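Aq_2013 protein (PDB 2P6C) is of unknown function but belongs to the UPF0047 (YjbQ) family and assembles from three chains. Local coordinates at residues Leu46-Ile51 / Ile117-Phe122; Lys13-Leu18 / Glu121-Arg126. One frame throughout, in Å; residues are numbered along the deposited sequence.

Interaction 1: Leu46-Ile51 / Ile117-Phe122. With PO4 (phosphate ion), chain C.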
# COMPACT_ATOMS: atom_id res chain seq x y z
N LEU A 46 13.90 1.59 -4.23
CA LEU A 46 13.13 0.53 -4.94
C LEU A 46 13.56 -0.87 -4.43
O LEU A 46 13.06 -1.91 -4.84
CB LEU A 46 13.43 0.54 -6.47
CG LEU A 46 12.77 1.71 -7.29
CD1 LEU A 46 11.27 1.94 -7.08
CD2 LEU A 46 13.44 3.06 -7.07
N THR A 47 14.58 -0.94 -3.58
CA THR A 47 15.13 -2.22 -3.15
C THR A 47 15.02 -2.44 -1.63
O THR A 47 15.73 -3.23 -1.03
CB THR A 47 16.59 -2.25 -3.59
OG1 THR A 47 17.25 -1.08 -3.10
CG2 THR A 47 16.68 -2.26 -5.12
N SER A 48 14.09 -1.70 -1.04
CA SER A 48 13.80 -1.75 0.38
C SER A 48 12.40 -1.20 0.59
O SER A 48 11.90 -0.41 -0.22
CB SER A 48 14.83 -0.92 1.16
OG SER A 48 14.76 0.46 0.83
N SER A 49 11.76 -1.61 1.68
CA SER A 49 10.41 -1.14 2.02
C SER A 49 10.23 -0.92 3.54
O SER A 49 10.94 -1.51 4.36
CB SER A 49 9.38 -2.21 1.56
OG SER A 49 9.40 -2.35 0.13
N VAL A 50 9.32 0.06 3.89
CA VAL A 50 8.71 0.13 5.23
C VAL A 50 7.43 -0.65 5.22
O VAL A 50 6.54 -0.47 4.40
CB VAL A 50 8.40 1.58 5.64
CG1 VAL A 50 7.75 1.61 7.04
CG2 VAL A 50 9.67 2.41 5.69
N ILE A 51 7.44 -1.64 6.15
CA ILE A 51 6.35 -2.63 6.33
C ILE A 51 5.96 -2.60 7.80
O ILE A 51 6.73 -2.22 8.67
CB ILE A 51 6.67 -4.11 5.80
CG1 ILE A 51 7.80 -4.72 6.63
CG2 ILE A 51 7.15 -4.06 4.34
CD1 ILE A 51 7.97 -6.22 6.40
N ILE A 117 6.66 -1.30 13.26
CA ILE A 117 7.11 -0.80 11.96
C ILE A 117 8.55 -1.25 11.71
O ILE A 117 9.41 -1.08 12.57
CB ILE A 117 7.09 0.75 11.92
CG1 ILE A 117 5.71 1.26 12.32
CG2 ILE A 117 7.46 1.24 10.52
CD1 ILE A 117 5.65 2.78 12.45
N PHE A 118 8.81 -1.81 10.54
CA PHE A 118 10.16 -2.24 10.22
C PHE A 118 10.65 -1.64 8.92
O PHE A 118 9.86 -1.30 8.05
CB PHE A 118 10.24 -3.76 10.03
CG PHE A 118 10.04 -4.55 11.28
CD1 PHE A 118 8.76 -4.88 11.71
CD2 PHE A 118 11.13 -5.04 12.00
CE1 PHE A 118 8.57 -5.68 12.84
CE2 PHE A 118 10.96 -5.83 13.12
CZ PHE A 118 9.67 -6.16 13.54
N TYR A 119 11.97 -1.51 8.82
CA TYR A 119 12.60 -1.12 7.58
C TYR A 119 13.11 -2.42 7.06
O TYR A 119 13.96 -3.04 7.69
CB TYR A 119 13.80 -0.18 7.82
CG TYR A 119 14.59 0.06 6.54
CD1 TYR A 119 13.98 0.67 5.43
CD2 TYR A 119 15.94 -0.30 6.44
CE1 TYR A 119 14.69 0.89 4.26
CE2 TYR A 119 16.66 -0.08 5.26
CZ TYR A 119 16.03 0.51 4.17
OH TYR A 119 16.71 0.69 2.98
N ALA A 120 12.51 -2.88 5.97
CA ALA A 120 12.92 -4.16 5.44
C ALA A 120 13.89 -3.96 4.26
O ALA A 120 13.53 -3.56 3.16
CB ALA A 120 11.65 -4.91 5.04
N GLU A 121 15.18 -4.19 4.56
CA GLU A 121 16.25 -4.01 3.61
C GLU A 121 16.36 -5.27 2.70
O GLU A 121 16.47 -6.40 3.16
CB GLU A 121 17.56 -3.66 4.40
CG GLU A 121 18.77 -3.51 3.47
CD GLU A 121 18.53 -2.35 2.53
OE1 GLU A 121 18.78 -1.22 2.92
OE2 GLU A 121 18.10 -2.59 1.40
N PHE A 122 16.34 -5.10 1.38
CA PHE A 122 16.45 -6.23 0.46
C PHE A 122 17.74 -6.24 -0.36
O PHE A 122 18.05 -7.22 -1.04
CB PHE A 122 15.24 -6.26 -0.48
CG PHE A 122 13.92 -6.27 0.24
CD1 PHE A 122 13.69 -7.15 1.29
CD2 PHE A 122 12.90 -5.39 -0.12
CE1 PHE A 122 12.48 -7.16 1.98
CE2 PHE A 122 11.68 -5.39 0.57
CZ PHE A 122 11.47 -6.28 1.62
P PO4 C . 18.79 1.90 -5.01
O1 PO4 C . 19.69 2.35 -6.10
O2 PO4 C . 19.36 2.37 -3.79
O3 PO4 C . 17.48 2.30 -5.37
O4 PO4 C . 18.80 0.34 -4.98
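The Phe122 ring packs against the backbone of 46-51: its CE2 edge meets Ser49 OG near the ring plane at 3.8 Å, a hydroxyl hydrogen-bonded to Thr96 OG1 of helix 87-96, and Ala120 O, two residues earlier in the chain, lies over the centre of one face. The Tyr119 ring is met obliquely by Ser48 OG and Ser49 O. Tyr119 extends along the strand because its chi1 of 171° sets CG opposite the backbone N, and its OH lies 2.9 Å from Ser48 OG. The same hydroxyl donates to Glu121 OE1 at 2.8 Å from above the carboxylate plane, while Ser48 OG also bonds Ser43. The backbones form an antiparallel pair. Ser49 and Ala120 form a hydrogen-bonded pair, with Ala120 N only 2.6 Å from Ser49 O, and so do Ile51 and Phe118. Phe122 N extends the pairing past the strand end by bonding Thr47 O at 3.1 Å. Val50 CG1 and Ile117 CG2 touch at 3.5 Å on the Tyr119 side of the sheet; Ile51 CD1 meets Ala120 CB on the other. Beyond the pair, Thr47 OG1, also hydrogen-bonded to Lys128 NZ, donates to phosphate O4 at 2.8 Å. Strand 116-121 is the middle of a three-stranded antiparallel sheet, flanked by 17-20 and 48-53. Helix 87-96 packs on Ile51 and Phe122, and strand 128-136 on Val50 and Tyr119.

Interaction 2: Lys13-Leu18 / Glu121-Arg126; sequences KKRREL and EFDGQR. With PO4 (phosphate ion), chain D; PO4 (phosphate ion), chain C.
Lys13 O accepts a hydrogen bond from Gln125 NE2 at 3.0 Å, where the loop after strand 116-121 runs beside the lead-in to strand 17-20, an edge strand, within this chain, of the three-stranded antiparallel sheet. The acceptor lies close to the Gln125 amide plane, and the extended side chain passes its CG against the Lys14 carbonyl carbon. At Arg15, O takes a hydrogen bond from Gly124 N at 2.7 Å; a side chain on Gly124 would run into Lys14 O. The backbone N and NE of Arg15 converge on O3 of a second phosphate, which lies at the guanidinium edge. Arg16 places its CA-H 3.1 Å (CA to O) from Glu121 O, while its NH2 is paired with Glu68 and Asp88; a water accepts from Arg16 NE and donates to Phe122 O, 2.7 Å from each atom. Strand pairing begins at Glu17, opposite Glu121. Bent at chi2 (63°), the Glu121 side chain turns OE2 back to accept from Asp123 N at 3.1 Å, and Lys128 forms a salt bridge to the same oxygen. Replacing Glu121 by an alanine removes the carboxylate and would probably leave Tyr119 OH, Asp123 N and the Lys128 charge without their mate. In the hydrogen-bonded backbone pair, Glu121 N lies 2.8 Å from Glu17 O.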
# COMPACT_ATOMS: atom_id res chain seq x y z
N LYS A 13 24.28 -4.09 7.80
CA LYS A 13 25.46 -4.84 7.79
C LYS A 13 25.34 -6.00 6.73
O LYS A 13 26.32 -6.48 6.19
CB LYS A 13 25.60 -5.25 9.27
CG LYS A 13 27.04 -5.60 9.64
CD LYS A 13 27.12 -6.71 10.70
CE LYS A 13 27.89 -7.93 10.20
NZ LYS A 13 27.63 -9.07 11.08
N LYS A 14 24.11 -6.39 6.41
CA LYS A 14 23.75 -7.46 5.46
C LYS A 14 22.99 -6.95 4.27
O LYS A 14 22.29 -5.94 4.34
CB LYS A 14 22.84 -8.45 6.13
CG LYS A 14 23.57 -9.42 7.05
CD LYS A 14 22.80 -9.61 8.34
CE LYS A 14 22.06 -10.95 8.37
NZ LYS A 14 21.34 -11.06 9.63
N ARG A 15 22.98 -7.69 3.17
CA ARG A 15 22.17 -7.34 2.01
C ARG A 15 20.67 -7.30 2.36
O ARG A 15 19.93 -6.42 1.92
CB ARG A 15 22.43 -8.37 0.91
CG ARG A 15 23.30 -7.82 -0.22
CD ARG A 15 24.03 -8.93 -1.00
NE ARG A 15 24.64 -9.89 -0.08
CZ ARG A 15 25.02 -11.08 -0.59
NH1 ARG A 15 24.85 -11.34 -1.87
NH2 ARG A 15 25.55 -12.01 0.21
N ARG A 16 20.23 -8.27 3.15
CA ARG A 16 18.83 -8.37 3.57
C ARG A 16 18.75 -8.30 5.08
O ARG A 16 19.48 -9.01 5.78
CB ARG A 16 18.21 -9.70 3.12
CG ARG A 16 18.14 -9.88 1.61
CD ARG A 16 17.70 -11.30 1.26
NE ARG A 16 17.64 -11.51 -0.18
CZ ARG A 16 17.54 -12.71 -0.75
NH1 ARG A 16 17.49 -13.80 0.00
NH2 ARG A 16 17.51 -12.81 -2.07
N GLU A 17 17.86 -7.47 5.60
CA GLU A 17 17.74 -7.33 7.04
C GLU A 17 16.44 -6.65 7.41
O GLU A 17 15.88 -5.87 6.64
CB GLU A 17 18.92 -6.51 7.55
CG GLU A 17 19.31 -6.79 8.99
CD GLU A 17 20.62 -6.11 9.36
OE1 GLU A 17 21.52 -6.06 8.49
OE2 GLU A 17 20.75 -5.64 10.51
N LEU A 18 15.96 -6.94 8.61
CA LEU A 18 14.74 -6.46 9.24
C LEU A 18 15.17 -5.48 10.30
O LEU A 18 15.79 -5.83 11.30
CB LEU A 18 14.00 -7.66 9.88
CG LEU A 18 12.45 -7.55 9.84
CD1 LEU A 18 11.95 -6.70 8.66
CD2 LEU A 18 11.77 -8.91 9.71
N GLU A 121 15.18 -4.19 4.56
CA GLU A 121 16.25 -4.01 3.61
C GLU A 121 16.36 -5.27 2.70
O GLU A 121 16.47 -6.40 3.16
CB GLU A 121 17.56 -3.66 4.40
CG GLU A 121 18.77 -3.51 3.47
CD GLU A 121 18.53 -2.35 2.53
OE1 GLU A 121 18.78 -1.22 2.92
OE2 GLU A 121 18.10 -2.59 1.40
N PHE A 122 16.34 -5.10 1.38
CA PHE A 122 16.45 -6.23 0.46
C PHE A 122 17.74 -6.24 -0.36
O PHE A 122 18.05 -7.22 -1.04
CB PHE A 122 15.24 -6.26 -0.48
CG PHE A 122 13.92 -6.27 0.24
CD1 PHE A 122 13.69 -7.15 1.29
CD2 PHE A 122 12.90 -5.39 -0.12
CE1 PHE A 122 12.48 -7.16 1.98
CE2 PHE A 122 11.68 -5.39 0.57
CZ PHE A 122 11.47 -6.28 1.62
N ASP A 123 18.49 -5.14 -0.29
CA ASP A 123 19.80 -4.92 -0.95
C ASP A 123 20.61 -3.85 -0.27
O ASP A 123 20.95 -2.80 -0.78
CB ASP A 123 19.54 -4.52 -2.40
CG ASP A 123 20.84 -4.50 -3.20
OD1 ASP A 123 21.78 -5.19 -2.79
OD2 ASP A 123 20.89 -3.84 -4.23
N GLY A 124 20.91 -4.14 0.99
CA GLY A 124 21.58 -3.15 1.79
C GLY A 124 23.11 -3.06 1.64
O GLY A 124 23.67 -3.28 0.57
N GLN A 125 23.74 -2.72 2.76
CA GLN A 125 25.18 -2.52 2.85
C GLN A 125 25.61 -1.19 2.21
O GLN A 125 26.78 -1.00 1.88
CB GLN A 125 25.94 -3.69 2.23
CG GLN A 125 25.77 -4.98 3.02
CD GLN A 125 26.62 -6.11 2.49
OE1 GLN A 125 26.98 -6.13 1.31
NE2 GLN A 125 26.97 -7.05 3.36
N ARG A 126 24.65 -0.28 2.04
CA ARG A 126 24.95 1.05 1.56
C ARG A 126 23.91 2.02 2.08
O ARG A 126 22.82 1.64 2.50
CB ARG A 126 24.91 1.02 0.03
CG ARG A 126 23.59 0.49 -0.51
CD ARG A 126 23.58 0.39 -2.04
NE ARG A 126 22.56 -0.55 -2.50
CZ ARG A 126 21.45 -0.02 -3.05
NH1 ARG A 126 21.33 1.29 -3.18
NH2 ARG A 126 20.48 -0.84 -3.48
P PO4 D . 25.54 -10.52 3.55
O1 PO4 D . 26.86 -10.07 3.03
O2 PO4 D . 25.44 -10.03 4.88
O3 PO4 D . 24.57 -10.13 2.58
O4 PO4 D . 25.54 -12.07 3.60
P PO4 C . 18.79 1.90 -5.01
O1 PO4 C . 19.69 2.35 -6.10
O2 PO4 C . 19.36 2.37 -3.79
O3 PO4 C . 17.48 2.30 -5.37
O4 PO4 C . 18.80 0.34 -4.98
O HOH W 1 16.65 -9.48 -1.60

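Interactions 1 and 2 lie on opposite sides of strand 116-121, their centres about 9 Å apart, and share Glu121 and Phe122. Glu121 uses its backbone to pair with 17-20, while its carboxylate lies toward the 48-53 side. On the face bearing Phe118 and Ala120 the contacts merge where Leu18 CG packs 3.6 Å from Phe118 CD2. They also meet at one phosphate, probably from the crystallisation liquor, to which His45 ND1 is also hydrogen-bonded: Thr47 comes from interaction 1 and Arg126, with NH2 2.5 Å from O4 of the ion, from interaction 2. This gathering is consistent with an anion-binding pocket. A salt bridge from NH2 to Asp123 OD2, 3.1 Å long, holds Arg126.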